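Glycolipid-binding domain-containing protein (PDB 2H1T) is of unknown function but probably binds glycolipids and may take part in their metabolism. Local coordinates at residues G120-L132 and S143-Y156. Numbering follows the deposited sequence.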
loop_
_atom_site.group_PDB
_atom_site.type_symbol
_atom_site.label_atom_id
_atom_site.label_comp_id
_atom_site.label_asym_id
_atom_site.label_seq_id
_atom_site.Cartn_x
_atom_site.Cartn_y
_atom_site.Cartn_z
ATOM N N GLY A 120 5.683 5.991 -33.713
ATOM C CA GLY A 120 4.971 5.457 -34.859
ATOM C C GLY A 120 5.873 4.569 -35.719
ATOM O O GLY A 120 5.925 4.704 -36.934
ATOM N N LEU A 121 6.602 3.658 -35.074
ATOM C CA LEU A 121 7.591 2.869 -35.792
ATOM C C LEU A 121 6.946 1.879 -36.759
ATOM O O LEU A 121 5.819 1.435 -36.546
ATOM C CB LEU A 121 8.434 2.103 -34.773
ATOM C CG LEU A 121 9.337 2.880 -33.813
ATOM C CD1 LEU A 121 10.007 1.918 -32.811
ATOM C CD2 LEU A 121 10.409 3.726 -34.523
ATOM N N ALA A 122 7.667 1.524 -37.823
ATOM C CA ALA A 122 7.253 0.423 -38.701
ATOM C C ALA A 122 7.973 -0.817 -38.266
ATOM O O ALA A 122 8.949 -0.731 -37.542
ATOM C CB ALA A 122 7.594 0.718 -40.110
ATOM N N ASP A 123 7.490 -1.978 -38.706
ATOM C CA ASP A 123 8.159 -3.241 -38.460
ATOM C C ASP A 123 9.641 -3.162 -38.777
ATOM O O ASP A 123 10.067 -2.772 -39.893
ATOM C CB ASP A 123 7.584 -4.356 -39.340
ATOM C CG ASP A 123 6.211 -4.851 -38.895
ATOM O OD1 ASP A 123 5.709 -4.460 -37.836
ATOM O OD2 ASP A 123 5.624 -5.660 -39.648
ATOM N N GLY A 124 10.421 -3.579 -37.801
ATOM C CA GLY A 124 11.821 -3.749 -37.970
ATOM C C GLY A 124 12.543 -2.496 -37.584
ATOM O O GLY A 124 13.758 -2.528 -37.454
ATOM N N GLN A 125 11.805 -1.412 -37.362
ATOM C CA GLN A 125 12.429 -0.113 -37.125
ATOM C C GLN A 125 12.850 0.061 -35.699
ATOM O O GLN A 125 12.055 -0.147 -34.804
ATOM C CB GLN A 125 11.457 1.003 -37.473
ATOM C CG GLN A 125 12.074 2.353 -37.668
ATOM C CD GLN A 125 11.024 3.419 -37.997
ATOM O OE1 GLN A 125 9.874 3.111 -38.355
ATOM N NE2 GLN A 125 11.404 4.681 -37.816
ATOM N N ARG A 126 14.080 0.541 -35.515
ATOM C CA ARG A 126 14.655 0.790 -34.210
ATOM C C ARG A 126 14.766 2.294 -33.966
ATOM O O ARG A 126 15.089 3.076 -34.879
ATOM C CB ARG A 126 16.040 0.125 -34.147
ATOM C CG ARG A 126 16.889 0.512 -32.960
ATOM C CD ARG A 126 18.328 0.051 -33.138
ATOM N NE ARG A 126 19.127 0.322 -31.931
ATOM C CZ ARG A 126 19.264 -0.508 -30.899
ATOM N NH1 ARG A 126 18.669 -1.686 -30.911
ATOM N NH2 ARG A 126 20.003 -0.147 -29.843
ATOM N N ALA A 127 14.495 2.705 -32.734
ATOM C CA ALA A 127 14.786 4.072 -32.285
ATOM C C ALA A 127 15.512 4.073 -30.948
ATOM O O ALA A 127 15.181 3.303 -30.036
ATOM C CB ALA A 127 13.520 4.880 -32.170
ATOM N N GLU A 128 16.493 4.958 -30.808
ATOM C CA GLU A 128 17.090 5.168 -29.524
ATOM C C GLU A 128 16.555 6.499 -28.970
ATOM O O GLU A 128 16.507 7.505 -29.683
ATOM C CB GLU A 128 18.606 5.140 -29.620
ATOM C CG GLU A 128 19.144 3.939 -30.416
ATOM C CD GLU A 128 20.629 3.705 -30.222
ATOM O OE1 GLU A 128 21.326 4.680 -29.878
ATOM O OE2 GLU A 128 21.120 2.564 -30.426
ATOM N N ILE A 129 16.148 6.489 -27.706
ATOM C CA ILE A 129 15.520 7.642 -27.101
ATOM C C ILE A 129 16.281 7.984 -25.830
ATOM O O ILE A 129 17.098 7.187 -25.351
ATOM C CB ILE A 129 13.998 7.414 -26.809
ATOM C CG1 ILE A 129 13.806 6.472 -25.610
ATOM C CG2 ILE A 129 13.275 6.823 -28.035
ATOM C CD1 ILE A 129 12.411 6.387 -25.086
ATOM N N ARG A 130 16.043 9.201 -25.355
ATOM C CA ARG A 130 16.468 9.664 -24.050
ATOM C C ARG A 130 15.232 9.833 -23.162
ATOM O O ARG A 130 14.395 10.738 -23.346
ATOM C CB ARG A 130 17.314 10.930 -24.190
ATOM C CG ARG A 130 17.935 11.406 -22.876
ATOM C CD ARG A 130 18.703 12.745 -23.012
ATOM N NE ARG A 130 19.855 12.597 -23.871
ATOM C CZ ARG A 130 20.976 11.951 -23.527
ATOM N NH1 ARG A 130 21.142 11.406 -22.307
ATOM N NH2 ARG A 130 21.954 11.831 -24.420
ATOM N N ALA A 131 15.064 8.899 -22.231
ATOM C CA ALA A 131 13.900 8.887 -21.390
ATOM C C ALA A 131 14.198 9.560 -20.064
ATOM O O ALA A 131 15.297 9.443 -19.525
ATOM C CB ALA A 131 13.426 7.433 -21.130
ATOM N N LEU A 132 13.229 10.263 -19.512
ATOM C CA LEU A 132 13.382 10.770 -18.133
ATOM C C LEU A 132 12.887 9.721 -17.128
ATOM O O LEU A 132 11.693 9.501 -16.948
ATOM C CB LEU A 132 12.693 12.140 -17.980
ATOM C CG LEU A 132 12.825 12.822 -16.649
ATOM C CD1 LEU A 132 14.326 13.101 -16.324
ATOM C CD2 LEU A 132 12.005 14.145 -16.656
ATOM N N SER A 143 18.090 11.285 -16.589
ATOM C CA SER A 143 18.086 10.885 -17.987
ATOM C C SER A 143 18.610 9.452 -18.178
ATOM O O SER A 143 19.572 9.030 -17.531
ATOM C CB SER A 143 18.909 11.864 -18.816
ATOM O OG SER A 143 18.800 11.524 -20.172
HETATM N N MSE A 144 17.967 8.704 -19.075
HETATM C CA MSE A 144 18.366 7.320 -19.361
HETATM C C MSE A 144 18.151 6.966 -20.836
HETATM O O MSE A 144 17.052 7.151 -21.374
HETATM C CB MSE A 144 17.594 6.327 -18.495
HETATM C CG MSE A 144 18.017 4.925 -18.706
HETATM SE SE MSE A 144 16.857 3.743 -17.794
HETATM C CE MSE A 144 17.540 4.081 -16.028
ATOM N N ARG A 145 19.215 6.488 -21.467
ATOM C CA ARG A 145 19.192 6.076 -22.858
ATOM C C ARG A 145 18.521 4.704 -22.984
ATOM O O ARG A 145 18.846 3.778 -22.252
ATOM C CB ARG A 145 20.612 6.058 -23.439
ATOM C CG ARG A 145 21.216 7.463 -23.617
ATOM C CD ARG A 145 22.695 7.447 -23.962
ATOM N NE ARG A 145 22.931 6.633 -25.150
ATOM C CZ ARG A 145 23.643 5.511 -25.192
ATOM N NH1 ARG A 145 24.298 5.052 -24.126
ATOM N NH2 ARG A 145 23.742 4.866 -26.345
ATOM N N GLN A 146 17.562 4.619 -23.903
ATOM C CA GLN A 146 16.761 3.418 -24.100
ATOM C C GLN A 146 16.627 3.182 -25.589
ATOM O O GLN A 146 16.759 4.106 -26.367
ATOM C CB GLN A 146 15.385 3.586 -23.490
ATOM C CG GLN A 146 15.398 3.884 -22.006
ATOM C CD GLN A 146 14.033 4.011 -21.413
ATOM O OE1 GLN A 146 13.017 4.093 -22.131
ATOM N NE2 GLN A 146 13.976 3.966 -20.083
ATOM N N ALA A 147 16.328 1.949 -25.987
ATOM C CA ALA A 147 15.937 1.700 -27.379
ATOM C C ALA A 147 14.642 0.908 -27.470
ATOM O O ALA A 147 14.356 0.025 -26.624
ATOM C CB ALA A 147 17.039 0.981 -28.145
ATOM N N TYR A 148 13.871 1.246 -28.494
ATOM C CA TYR A 148 12.687 0.494 -28.879
ATOM C C TYR A 148 12.797 0.028 -30.334
ATOM O O TYR A 148 13.129 0.804 -31.245
ATOM C CB TYR A 148 11.432 1.362 -28.725
ATOM C CG TYR A 148 10.926 1.582 -27.319
ATOM C CD1 TYR A 148 11.579 2.458 -26.444
ATOM C CD2 TYR A 148 9.736 1.000 -26.901
ATOM C CE1 TYR A 148 11.074 2.681 -25.120
ATOM C CE2 TYR A 148 9.235 1.212 -25.617
ATOM C CZ TYR A 148 9.919 2.040 -24.743
ATOM O OH TYR A 148 9.417 2.238 -23.482
ATOM N N THR A 149 12.513 -1.261 -30.553
ATOM C CA THR A 149 12.380 -1.779 -31.885
ATOM C C THR A 149 11.008 -2.436 -32.077
ATOM O O THR A 149 10.613 -3.304 -31.285
ATOM C CB THR A 149 13.544 -2.754 -32.167
ATOM O OG1 THR A 149 14.794 -2.076 -31.873
ATOM C CG2 THR A 149 13.512 -3.225 -33.598
ATOM N N ARG A 150 10.280 -2.036 -33.120
ATOM C CA ARG A 150 9.033 -2.688 -33.454
ATOM C C ARG A 150 9.277 -4.023 -34.169
ATOM O O ARG A 150 9.898 -4.082 -35.237
ATOM C CB ARG A 150 8.119 -1.773 -34.274
ATOM C CG ARG A 150 6.886 -2.478 -34.796
ATOM C CD ARG A 150 5.879 -1.515 -35.373
ATOM N NE ARG A 150 5.015 -2.199 -36.307
ATOM C CZ ARG A 150 3.818 -1.776 -36.709
ATOM N NH1 ARG A 150 3.302 -0.661 -36.236
ATOM N NH2 ARG A 150 3.107 -2.537 -37.545
ATOM N N LEU A 151 8.765 -5.099 -33.593
ATOM C CA LEU A 151 8.973 -6.450 -34.135
ATOM C C LEU A 151 7.787 -6.786 -35.020
ATOM O O LEU A 151 7.942 -7.318 -36.129
ATOM C CB LEU A 151 9.141 -7.494 -33.027
ATOM C CG LEU A 151 10.270 -7.225 -32.009
ATOM C CD1 LEU A 151 10.262 -8.314 -30.928
ATOM C CD2 LEU A 151 11.623 -7.122 -32.729
ATOM N N ASP A 152 6.594 -6.507 -34.499
ATOM C CA ASP A 152 5.351 -6.539 -35.280
ATOM C C ASP A 152 4.369 -5.574 -34.626
ATOM O O ASP A 152 4.760 -4.849 -33.693
ATOM C CB ASP A 152 4.810 -7.992 -35.463
ATOM C CG ASP A 152 4.376 -8.667 -34.175
ATOM O OD1 ASP A 152 4.111 -7.995 -33.164
ATOM O OD2 ASP A 152 4.228 -9.916 -34.193
ATOM N N ALA A 153 3.120 -5.524 -35.100
ATOM C CA ALA A 153 2.167 -4.526 -34.536
ATOM C C ALA A 153 1.996 -4.652 -33.051
ATOM O O ALA A 153 1.784 -3.660 -32.383
ATOM C CB ALA A 153 0.802 -4.627 -35.178
ATOM N N SER A 154 2.080 -5.866 -32.525
ATOM C CA SER A 154 1.786 -6.068 -31.099
ATOM C C SER A 154 3.020 -6.376 -30.210
ATOM O O SER A 154 2.892 -6.577 -28.997
ATOM C CB SER A 154 0.692 -7.127 -30.971
ATOM O OG SER A 154 1.208 -8.418 -31.213
ATOM N N HIS A 155 4.215 -6.379 -30.794
ATOM C CA HIS A 155 5.418 -6.687 -30.037
ATOM C C HIS A 155 6.501 -5.661 -30.299
ATOM O O HIS A 155 6.832 -5.378 -31.460
ATOM C CB HIS A 155 5.975 -8.053 -30.404
ATOM C CG HIS A 155 5.102 -9.205 -30.053
ATOM N ND1 HIS A 155 4.110 -9.655 -30.892
ATOM C CD2 HIS A 155 5.086 -10.023 -28.966
ATOM C CE1 HIS A 155 3.520 -10.700 -30.344
ATOM N NE2 HIS A 155 4.096 -10.948 -29.180
ATOM N N TYR A 156 7.085 -5.169 -29.197
ATOM C CA TYR A 156 8.207 -4.260 -29.186
ATOM C C TYR A 156 9.369 -4.802 -28.346
ATOM O O TYR A 156 9.155 -5.283 -27.220
ATOM C CB TYR A 156 7.770 -2.913 -28.573
ATOM C CG TYR A 156 7.007 -2.086 -29.554
ATOM C CD1 TYR A 156 5.661 -2.352 -29.811
ATOM C CD2 TYR A 156 7.632 -1.066 -30.289
ATOM C CE1 TYR A 156 4.961 -1.612 -30.771
ATOM C CE2 TYR A 156 6.901 -0.300 -31.221
ATOM C CZ TYR A 156 5.593 -0.596 -31.469
ATOM O OH TYR A 156 4.875 0.122 -32.410
HETATM O O HOH W 1 5.984 2.705 -32.582
HETATM O O HOH W 2 3.512 2.138 -34.996
HETATM O O HOH W 3 17.123 -3.241 -32.821
HETATM O O HOH W 4 21.424 6.180 -27.737
#
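With CG opposite its backbone N (chi1 172°) and the chain stretched out as far as NE, R150 reaches across L121 and A122 to the carboxylate of D123. NE gives the stronger link of this salt bridge, 2.8 Å to D123 OD1, an oxygen that lies close to the guanidinium plane; the bond from NH2 to the same oxygen is weak. OD1 is met on its anti side, and the carboxylate and guanidinium planes stand 55° apart. A water joins R150 NH1, weakly, to L121 O, while the backbone bond from G124 N to R150 O (2.7 Å) ties down the type II turn of A122 to Q125.

Beyond this clasp the two strands form an antiparallel hairpin ladder, in which A127 with Y148, I129 with Q146 and A131 with M144 are the hydrogen-bonded pairs. Alternation along the strands then sorts the side chains onto two faces. On the face of R126, E128 and T149, the extended R126 lays its guanidinium over A147 CB, 3.6 Å from NH2, while E128 OE2 bonds at the guanidinium edge and E159 adds a second salt bridge through NH1. One water links R126 NH1 to T149 OG1 and another E128 OE1 to R145 NH2.

On the other face I129 has CG1 between backbone N and carbonyl carbon (chi1 74°), which carries CD1 of I129 over to Y148 CE1, 3.9 Å away. The side-chain amide of Q146 lies against A131, its CD 3.5 Å from A131 CB, and its NE2 is held by D104.

This second face turns to helix 113-119: P115 of that helix touches both I129 and Y148, and Y148 OH is hydrogen-bonded to N112, just before it. Within the mixed sheet, strand 126-135 runs parallel to its outer neighbour 102-106, and strand 142-152 pairs with 155-160.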